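Local coordinates for protein putative S-adenosylmethionine-dependent methyltransferase (Bacteroides thetaiotaomicron, PDB 1WYZ) that is probably an S-adenosylmethionine-dependent methyltransferase, related to the RsmI-like enzymes, although its own substrate is not established, at residues 32-46 with 79-91. Residues are numbered along the deposited sequence; the frame is centred on the assembly and turned at random.
Sequences IRHFIVEDVRSARRF and PLAGGASMGVISE
I32 lays CG2 against the backbone N of G87, while the same methyl sits over one face of the F35 ring. The imidazole of H34 receives CB of P79 over a face, a CH-pi contact 3.9 Å from the ring centroid. From H34 to V37 the chain runs parallel to strand 86-89, with axes 26° apart. G87 N donates to H34 O (3.2 Å), I36 N to G87 O (2.8 Å) and I89 N to I36 O (3.2 Å). F35 and V37 share a face with I89, whose CD1 meets F35 CD2 at 3.4 Å; I36 turns to the other face and touches CE of selenomethionine M86. Past the strand, the extended side chain of E38 (chi2 169°) carries OE2 to S90 OG, which donates to it at 2.7 Å nearly along the C-O axis. An alanine at E38 is likely to leave the S90 hydroxyl without this acceptor. D39 then N-caps helix 40-50, OD2 accepting from S42 N, and A43 and F46 cover I89 from that helix. The pair lies within a parallel sheet, strand 62-63 flanking 34-37 and strand 5-8 flanking 86-89, with V104 of helix 100-110 against I36 on the face away from helix 40-50.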
ATOM      1  N   ILE A  32       5.858  -3.263  23.432  1.00 48.59           N
ATOM      2  CA  ILE A  32       6.793  -2.158  23.232  1.00 48.66           C
ATOM      3  C   ILE A  32       6.796  -1.120  24.347  1.00 48.81           C
ATOM      4  O   ILE A  32       5.744  -0.670  24.789  1.00 46.99           O
ATOM      5  CB  ILE A  32       6.498  -1.464  21.907  1.00 62.80           C
ATOM      6  CG1 ILE A  32       6.532  -2.502  20.780  1.00 62.78           C
ATOM      7  CG2 ILE A  32       7.497  -0.352  21.671  1.00 63.04           C
ATOM      8  CD1 ILE A  32       7.877  -3.073  20.371  1.00 68.59           C
ATOM      9  N   ARG A  33       7.996  -0.745  24.782  1.00 48.37           N
ATOM     10  CA  ARG A  33       8.188   0.237  25.850  1.00 49.64           C
ATOM     11  C   ARG A  33       8.803   1.522  25.311  1.00 46.35           C
ATOM     12  O   ARG A  33       8.730   2.569  25.955  1.00 45.21           O
ATOM     13  CB  ARG A  33       9.134  -0.309  26.923  1.00 83.03           C
ATOM     14  CG  ARG A  33       8.665  -1.557  27.654  1.00 92.43           C
ATOM     15  CD  ARG A  33       9.728  -1.991  28.660  1.00 99.34           C
ATOM     16  NE  ARG A  33       9.297  -3.112  29.490  1.00108.44           N
ATOM     17  CZ  ARG A  33      10.034  -3.652  30.458  1.00112.64           C
ATOM     18  NH1 ARG A  33      11.246  -3.174  30.719  1.00115.68           N
ATOM     19  NH2 ARG A  33       9.555  -4.666  31.171  1.00116.00           N
ATOM     20  N   HIS A  34       9.425   1.427  24.137  1.00 58.36           N
ATOM     21  CA  HIS A  34      10.091   2.567  23.498  1.00 54.15           C
ATOM     22  C   HIS A  34       9.566   2.820  22.087  1.00 50.97           C
ATOM     23  O   HIS A  34       9.640   1.947  21.229  1.00 50.86           O
ATOM     24  CB  HIS A  34      11.599   2.314  23.396  1.00 40.64           C
ATOM     25  CG  HIS A  34      12.200   1.700  24.621  1.00 39.35           C
ATOM     26  ND1 HIS A  34      11.760   0.505  25.148  1.00 40.55           N
ATOM     27  CD2 HIS A  34      13.237   2.093  25.398  1.00 41.02           C
ATOM     28  CE1 HIS A  34      12.499   0.187  26.195  1.00 39.69           C
ATOM     29  NE2 HIS A  34      13.403   1.134  26.368  1.00 40.46           N
ATOM     30  N   PHE A  35       9.066   4.021  21.839  1.00 36.44           N
ATOM     31  CA  PHE A  35       8.554   4.357  20.520  1.00 34.79           C
ATOM     32  C   PHE A  35       9.340   5.500  19.898  1.00 35.30           C
ATOM     33  O   PHE A  35       9.831   6.377  20.593  1.00 35.22           O
ATOM     34  CB  PHE A  35       7.077   4.766  20.597  1.00 26.51           C
ATOM     35  CG  PHE A  35       6.194   3.733  21.221  1.00 22.49           C
ATOM     36  CD1 PHE A  35       6.114   3.608  22.607  1.00 21.05           C
ATOM     37  CD2 PHE A  35       5.478   2.841  20.425  1.00 21.21           C
ATOM     38  CE1 PHE A  35       5.338   2.602  23.193  1.00 21.06           C
ATOM     39  CE2 PHE A  35       4.694   1.824  21.006  1.00 21.82           C
ATOM     40  CZ  PHE A  35       4.626   1.705  22.389  1.00 18.00           C
ATOM     41  N   ILE A  36       9.464   5.473  18.581  1.00 32.43           N
ATOM     42  CA  ILE A  36      10.138   6.531  17.847  1.00 34.42           C
ATOM     43  C   ILE A  36       8.976   7.134  17.069  1.00 37.18           C
ATOM     44  O   ILE A  36       8.335   6.453  16.271  1.00 34.83           O
ATOM     45  CB  ILE A  36      11.218   5.968  16.892  1.00 44.50           C
ATOM     46  CG1 ILE A  36      12.396   5.426  17.703  1.00 43.61           C
ATOM     47  CG2 ILE A  36      11.744   7.065  15.978  1.00 45.35           C
ATOM     48  CD1 ILE A  36      13.235   6.392  18.468  1.00 56.31           C
ATOM     49  N   VAL A  37       8.694   8.410  17.316  1.00 50.18           N
ATOM     50  CA  VAL A  37       7.555   9.065  16.681  1.00 54.37           C
ATOM     51  C   VAL A  37       7.794  10.437  16.065  1.00 57.64           C
ATOM     52  O   VAL A  37       8.769  11.121  16.379  1.00 57.35           O
ATOM     53  CB  VAL A  37       6.410   9.217  17.694  1.00 62.10           C
ATOM     54  CG1 VAL A  37       5.934   7.845  18.159  1.00 61.29           C
ATOM     55  CG2 VAL A  37       6.895  10.039  18.884  1.00 60.81           C
ATOM     56  N   GLU A  38       6.864  10.832  15.199  1.00 63.96           N
ATOM     57  CA  GLU A  38       6.914  12.125  14.526  1.00 69.14           C
ATOM     58  C   GLU A  38       6.278  13.200  15.393  1.00 69.66           C
ATOM     59  O   GLU A  38       6.342  14.379  15.061  1.00 69.55           O
ATOM     60  CB  GLU A  38       6.185  12.050  13.186  1.00 89.26           C
ATOM     61  CG  GLU A  38       6.860  11.138  12.182  1.00 94.91           C
ATOM     62  CD  GLU A  38       5.993  10.862  10.973  1.00 97.20           C
ATOM     63  OE1 GLU A  38       5.576  11.833  10.307  1.00 97.11           O
ATOM     64  OE2 GLU A  38       5.731   9.672  10.692  1.00 98.82           O
ATOM     65  N   ASP A  39       5.661  12.782  16.495  1.00 57.47           N
ATOM     66  CA  ASP A  39       5.024  13.700  17.437  1.00 56.53           C
ATOM     67  C   ASP A  39       4.466  12.959  18.645  1.00 55.47           C
ATOM     68  O   ASP A  39       3.518  12.179  18.536  1.00 54.66           O
ATOM     69  CB  ASP A  39       3.900  14.487  16.766  1.00 72.02           C
ATOM     70  CG  ASP A  39       3.209  15.434  17.727  1.00 73.45           C
ATOM     71  OD1 ASP A  39       3.910  16.237  18.382  1.00 74.18           O
ATOM     72  OD2 ASP A  39       1.968  15.375  17.830  1.00 74.09           O
ATOM     73  N   VAL A  40       5.059  13.218  19.804  1.00 75.35           N
ATOM     74  CA  VAL A  40       4.648  12.569  21.038  1.00 75.62           C
ATOM     75  C   VAL A  40       3.190  12.844  21.391  1.00 77.10           C
ATOM     76  O   VAL A  40       2.527  12.001  21.989  1.00 77.60           O
ATOM     77  CB  VAL A  40       5.552  13.005  22.214  1.00 60.82           C
ATOM     78  CG1 VAL A  40       5.344  14.486  22.510  1.00 61.57           C
ATOM     79  CG2 VAL A  40       5.261  12.154  23.437  1.00 59.00           C
ATOM     80  N   ARG A  41       2.686  14.017  21.025  1.00 66.22           N
ATOM     81  CA  ARG A  41       1.301  14.337  21.330  1.00 66.62           C
ATOM     82  C   ARG A  41       0.373  13.311  20.690  1.00 65.90           C
ATOM     83  O   ARG A  41      -0.239  12.498  21.389  1.00 64.83           O
ATOM     84  CB  ARG A  41       0.946  15.747  20.844  1.00 83.06           C
ATOM     85  CG  ARG A  41       1.663  16.855  21.604  1.00 87.49           C
ATOM     86  CD  ARG A  41       0.773  18.086  21.788  1.00 90.45           C
ATOM     87  NE  ARG A  41      -0.334  17.851  22.720  1.00 92.96           N
ATOM     88  CZ  ARG A  41      -0.193  17.644  24.030  1.00 93.84           C
ATOM     89  NH1 ARG A  41       1.014  17.640  24.582  1.00 94.28           N
ATOM     90  NH2 ARG A  41      -1.264  17.438  24.789  1.00 93.65           N
ATOM     91  N   SER A  42       0.276  13.349  19.363  1.00 62.42           N
ATOM     92  CA  SER A  42      -0.576  12.420  18.617  1.00 61.67           C
ATOM     93  C   SER A  42      -0.268  10.964  18.956  1.00 61.07           C
ATOM     94  O   SER A  42      -1.177  10.143  19.109  1.00 59.98           O
ATOM     95  CB  SER A  42      -0.394  12.635  17.112  1.00 78.75           C
ATOM     96  OG  SER A  42      -1.080  11.637  16.369  1.00 77.49           O
ATOM     97  N   ALA A  43       1.022  10.655  19.068  1.00 55.49           N
ATOM     98  CA  ALA A  43       1.469   9.302  19.381  1.00 56.82           C
ATOM     99  C   ALA A  43       0.959   8.846  20.744  1.00 56.92           C
ATOM    100  O   ALA A  43       0.342   7.786  20.866  1.00 55.42           O
ATOM    101  CB  ALA A  43       3.000   9.227  19.335  1.00 49.46           C
ATOM    102  N   ARG A  44       1.213   9.649  21.772  1.00 62.23           N
ATOM    103  CA  ARG A  44       0.773   9.296  23.111  1.00 64.89           C
ATOM    104  C   ARG A  44      -0.748   9.147  23.130  1.00 63.59           C
ATOM    105  O   ARG A  44      -1.269   8.159  23.649  1.00 62.35           O
ATOM    106  CB  ARG A  44       1.237  10.354  24.125  1.00 95.86           C
ATOM    107  CG  ARG A  44       0.938   9.986  25.574  1.00102.66           C
ATOM    108  CD  ARG A  44       1.547  10.968  26.574  1.00105.86           C
ATOM    109  NE  ARG A  44       2.998  10.831  26.699  1.00110.99           N
ATOM    110  CZ  ARG A  44       3.680  11.131  27.802  1.00114.17           C
ATOM    111  NH1 ARG A  44       3.043  11.579  28.874  1.00117.11           N
ATOM    112  NH2 ARG A  44       4.996  10.982  27.838  1.00116.74           N
ATOM    113  N   ARG A  45      -1.459  10.112  22.550  1.00 61.80           N
ATOM    114  CA  ARG A  45      -2.919  10.048  22.511  1.00 60.33           C
ATOM    115  C   ARG A  45      -3.339   8.751  21.830  1.00 56.10           C
ATOM    116  O   ARG A  45      -4.263   8.070  22.271  1.00 55.02           O
ATOM    117  CB  ARG A  45      -3.490  11.234  21.732  1.00107.35           C
ATOM    118  CG  ARG A  45      -3.059  12.599  22.252  1.00114.41           C
ATOM    119  CD  ARG A  45      -3.700  13.729  21.447  1.00119.07           C
ATOM    120  NE  ARG A  45      -5.141  13.835  21.677  1.00125.93           N
ATOM    121  CZ  ARG A  45      -5.692  14.247  22.817  1.00129.42           C
ATOM    122  NH1 ARG A  45      -4.924  14.600  23.841  1.00131.68           N
ATOM    123  NH2 ARG A  45      -7.012  14.306  22.933  1.00132.86           N
ATOM    124  N   PHE A  46      -2.647   8.410  20.750  1.00 55.56           N
ATOM    125  CA  PHE A  46      -2.939   7.192  20.007  1.00 51.94           C
ATOM    126  C   PHE A  46      -2.863   5.929  20.856  1.00 50.59           C
ATOM    127  O   PHE A  46      -3.781   5.108  20.836  1.00 49.76           O
ATOM    128  CB  PHE A  46      -1.976   7.047  18.835  1.00 50.74           C
ATOM    129  CG  PHE A  46      -2.055   5.712  18.159  1.00 48.16           C
ATOM    130  CD1 PHE A  46      -3.134   5.399  17.338  1.00 48.53           C
ATOM    131  CD2 PHE A  46      -1.043   4.762  18.331  1.00 47.58           C
ATOM    132  CE1 PHE A  46      -3.203   4.149  16.691  1.00 47.64           C
ATOM    133  CE2 PHE A  46      -1.108   3.523  17.691  1.00 45.69           C
ATOM    134  CZ  PHE A  46      -2.187   3.216  16.869  1.00 45.34           C
ATOM    135  N   PRO A  79      17.929   0.846  22.458  1.00 36.19           N
ATOM    136  CA  PRO A  79      17.163  -0.162  23.190  1.00 35.68           C
ATOM    137  C   PRO A  79      16.984  -1.412  22.323  1.00 36.64           C
ATOM    138  O   PRO A  79      17.138  -2.542  22.802  1.00 36.94           O
ATOM    139  CB  PRO A  79      15.856   0.555  23.480  1.00 33.80           C
ATOM    140  CG  PRO A  79      16.327   1.960  23.728  1.00 33.81           C
ATOM    141  CD  PRO A  79      17.291   2.170  22.571  1.00 34.41           C
ATOM    142  N   LEU A  80      16.673  -1.201  21.044  1.00 36.59           N
ATOM    143  CA  LEU A  80      16.491  -2.315  20.117  1.00 36.73           C
ATOM    144  C   LEU A  80      17.792  -3.115  20.012  1.00 35.26           C
ATOM    145  O   LEU A  80      17.787  -4.352  20.018  1.00 34.39           O
ATOM    146  CB  LEU A  80      16.081  -1.805  18.730  1.00 42.56           C
ATOM    147  CG  LEU A  80      15.952  -2.907  17.675  1.00 40.17           C
ATOM    148  CD1 LEU A  80      15.158  -4.066  18.249  1.00 42.21           C
ATOM    149  CD2 LEU A  80      15.291  -2.362  16.434  1.00 39.81           C
ATOM    150  N   ALA A  81      18.901  -2.394  19.911  1.00 26.98           N
ATOM    151  CA  ALA A  81      20.210  -3.013  19.840  1.00 26.51           C
ATOM    152  C   ALA A  81      20.411  -3.844  21.117  1.00 26.52           C
ATOM    153  O   ALA A  81      21.133  -4.847  21.118  1.00 24.73           O
ATOM    154  CB  ALA A  81      21.277  -1.935  19.738  1.00 16.61           C
ATOM    155  N   GLY A  82      19.748  -3.424  22.194  1.00 34.75           N
ATOM    156  CA  GLY A  82      19.867  -4.118  23.467  1.00 36.27           C
ATOM    157  C   GLY A  82      18.982  -5.340  23.663  1.00 38.89           C
ATOM    158  O   GLY A  82      19.138  -6.066  24.650  1.00 39.27           O
ATOM    159  N   GLY A  83      18.041  -5.568  22.744  1.00 36.27           N
ATOM    160  CA  GLY A  83      17.170  -6.721  22.860  1.00 35.04           C
ATOM    161  C   GLY A  83      15.728  -6.393  23.189  1.00 35.35           C
ATOM    162  O   GLY A  83      14.917  -7.296  23.405  1.00 36.01           O
ATOM    163  N   ALA A  84      15.403  -5.105  23.241  1.00 36.62           N
ATOM    164  CA  ALA A  84      14.036  -4.670  23.531  1.00 35.87           C
ATOM    165  C   ALA A  84      13.349  -4.257  22.231  1.00 36.19           C
ATOM    166  O   ALA A  84      13.952  -3.583  21.394  1.00 37.85           O
ATOM    167  CB  ALA A  84      14.052  -3.502  24.506  1.00 29.43           C
ATOM    168  N   SER A  85      12.092  -4.659  22.056  1.00 32.97           N
ATOM    169  CA  SER A  85      11.355  -4.310  20.846  1.00 33.41           C
ATOM    170  C   SER A  85      10.936  -2.837  20.863  1.00 33.81           C
ATOM    171  O   SER A  85      10.678  -2.279  21.928  1.00 34.38           O
ATOM    172  CB  SER A  85      10.127  -5.210  20.706  1.00 32.85           C
ATOM    173  OG  SER A  85      10.510  -6.570  20.537  1.00 30.41           O
HETATM  174  N   MSE A  86      10.894  -2.208  19.688  1.00 29.56           N
HETATM  175  CA  MSE A  86      10.505  -0.801  19.577  1.00 29.71           C
HETATM  176  C   MSE A  86       9.495  -0.570  18.466  1.00 29.36           C
HETATM  177  O   MSE A  86       9.424  -1.331  17.507  1.00 30.13           O
HETATM  178  CB  MSE A  86      11.714   0.084  19.309  1.00 33.32           C
HETATM  179  CG  MSE A  86      12.787   0.064  20.370  1.00 34.93           C
HETATM  180 SE   MSE A  86      14.177   1.338  19.879  1.00 49.33          SE
HETATM  181  CE  MSE A  86      13.527   2.921  20.811  1.00 40.35           C
ATOM    182  N   GLY A  87       8.712   0.493  18.582  1.00 36.13           N
ATOM    183  CA  GLY A  87       7.741   0.768  17.544  1.00 36.82           C
ATOM    184  C   GLY A  87       7.904   2.154  16.947  1.00 38.33           C
ATOM    185  O   GLY A  87       8.440   3.050  17.594  1.00 38.34           O
ATOM    186  N   VAL A  88       7.463   2.322  15.702  1.00 37.98           N
ATOM    187  CA  VAL A  88       7.520   3.616  15.034  1.00 40.21           C
ATOM    188  C   VAL A  88       6.063   3.984  14.764  1.00 42.30           C
ATOM    189  O   VAL A  88       5.274   3.128  14.360  1.00 41.30           O
ATOM    190  CB  VAL A  88       8.303   3.554  13.699  1.00 36.56           C
ATOM    191  CG1 VAL A  88       8.374   4.933  13.090  1.00 35.70           C
ATOM    192  CG2 VAL A  88       9.707   3.022  13.928  1.00 34.52           C
ATOM    193  N   ILE A  89       5.707   5.245  15.002  1.00 49.90           N
ATOM    194  CA  ILE A  89       4.326   5.711  14.813  1.00 54.03           C
ATOM    195  C   ILE A  89       4.259   7.028  14.045  1.00 58.96           C
ATOM    196  O   ILE A  89       4.967   7.981  14.382  1.00 57.08           O
ATOM    197  CB  ILE A  89       3.638   5.943  16.167  1.00 36.66           C
ATOM    198  CG1 ILE A  89       3.849   4.735  17.074  1.00 34.40           C
ATOM    199  CG2 ILE A  89       2.153   6.204  15.956  1.00 36.17           C
ATOM    200  CD1 ILE A  89       3.534   4.974  18.550  1.00 45.11           C
ATOM    201  N   SER A  90       3.395   7.090  13.035  1.00 60.17           N
ATOM    202  CA  SER A  90       3.262   8.306  12.227  1.00 66.86           C
ATOM    203  C   SER A  90       2.110   9.240  12.609  1.00 70.58           C
ATOM    204  O   SER A  90       1.424   9.029  13.612  1.00 70.08           O
ATOM    205  CB  SER A  90       3.134   7.936  10.746  1.00 97.91           C
ATOM    206  OG  SER A  90       4.355   7.422  10.247  1.00 99.07           O
ATOM    207  N   GLU A  91       1.921  10.276  11.792  1.00 88.21           N
ATOM    208  CA  GLU A  91       0.870  11.270  11.986  1.00 92.72           C
ATOM    209  C   GLU A  91       0.911  11.892  13.376  1.00 94.17           C
ATOM    210  O   GLU A  91       0.282  12.924  13.623  1.00 95.04           O
ATOM    211  CB  GLU A  91      -0.502  10.638  11.752  1.00107.34           C
ATOM    212  CG  GLU A  91      -0.549   9.727  10.541  1.00113.33           C
ATOM    213  CD  GLU A  91       0.039  10.375   9.305  1.00115.72           C
ATOM    214  OE1 GLU A  91      -0.555  11.357   8.804  1.00117.13           O
ATOM    215  OE2 GLU A  91       1.097   9.903   8.840  1.00116.28           O
TER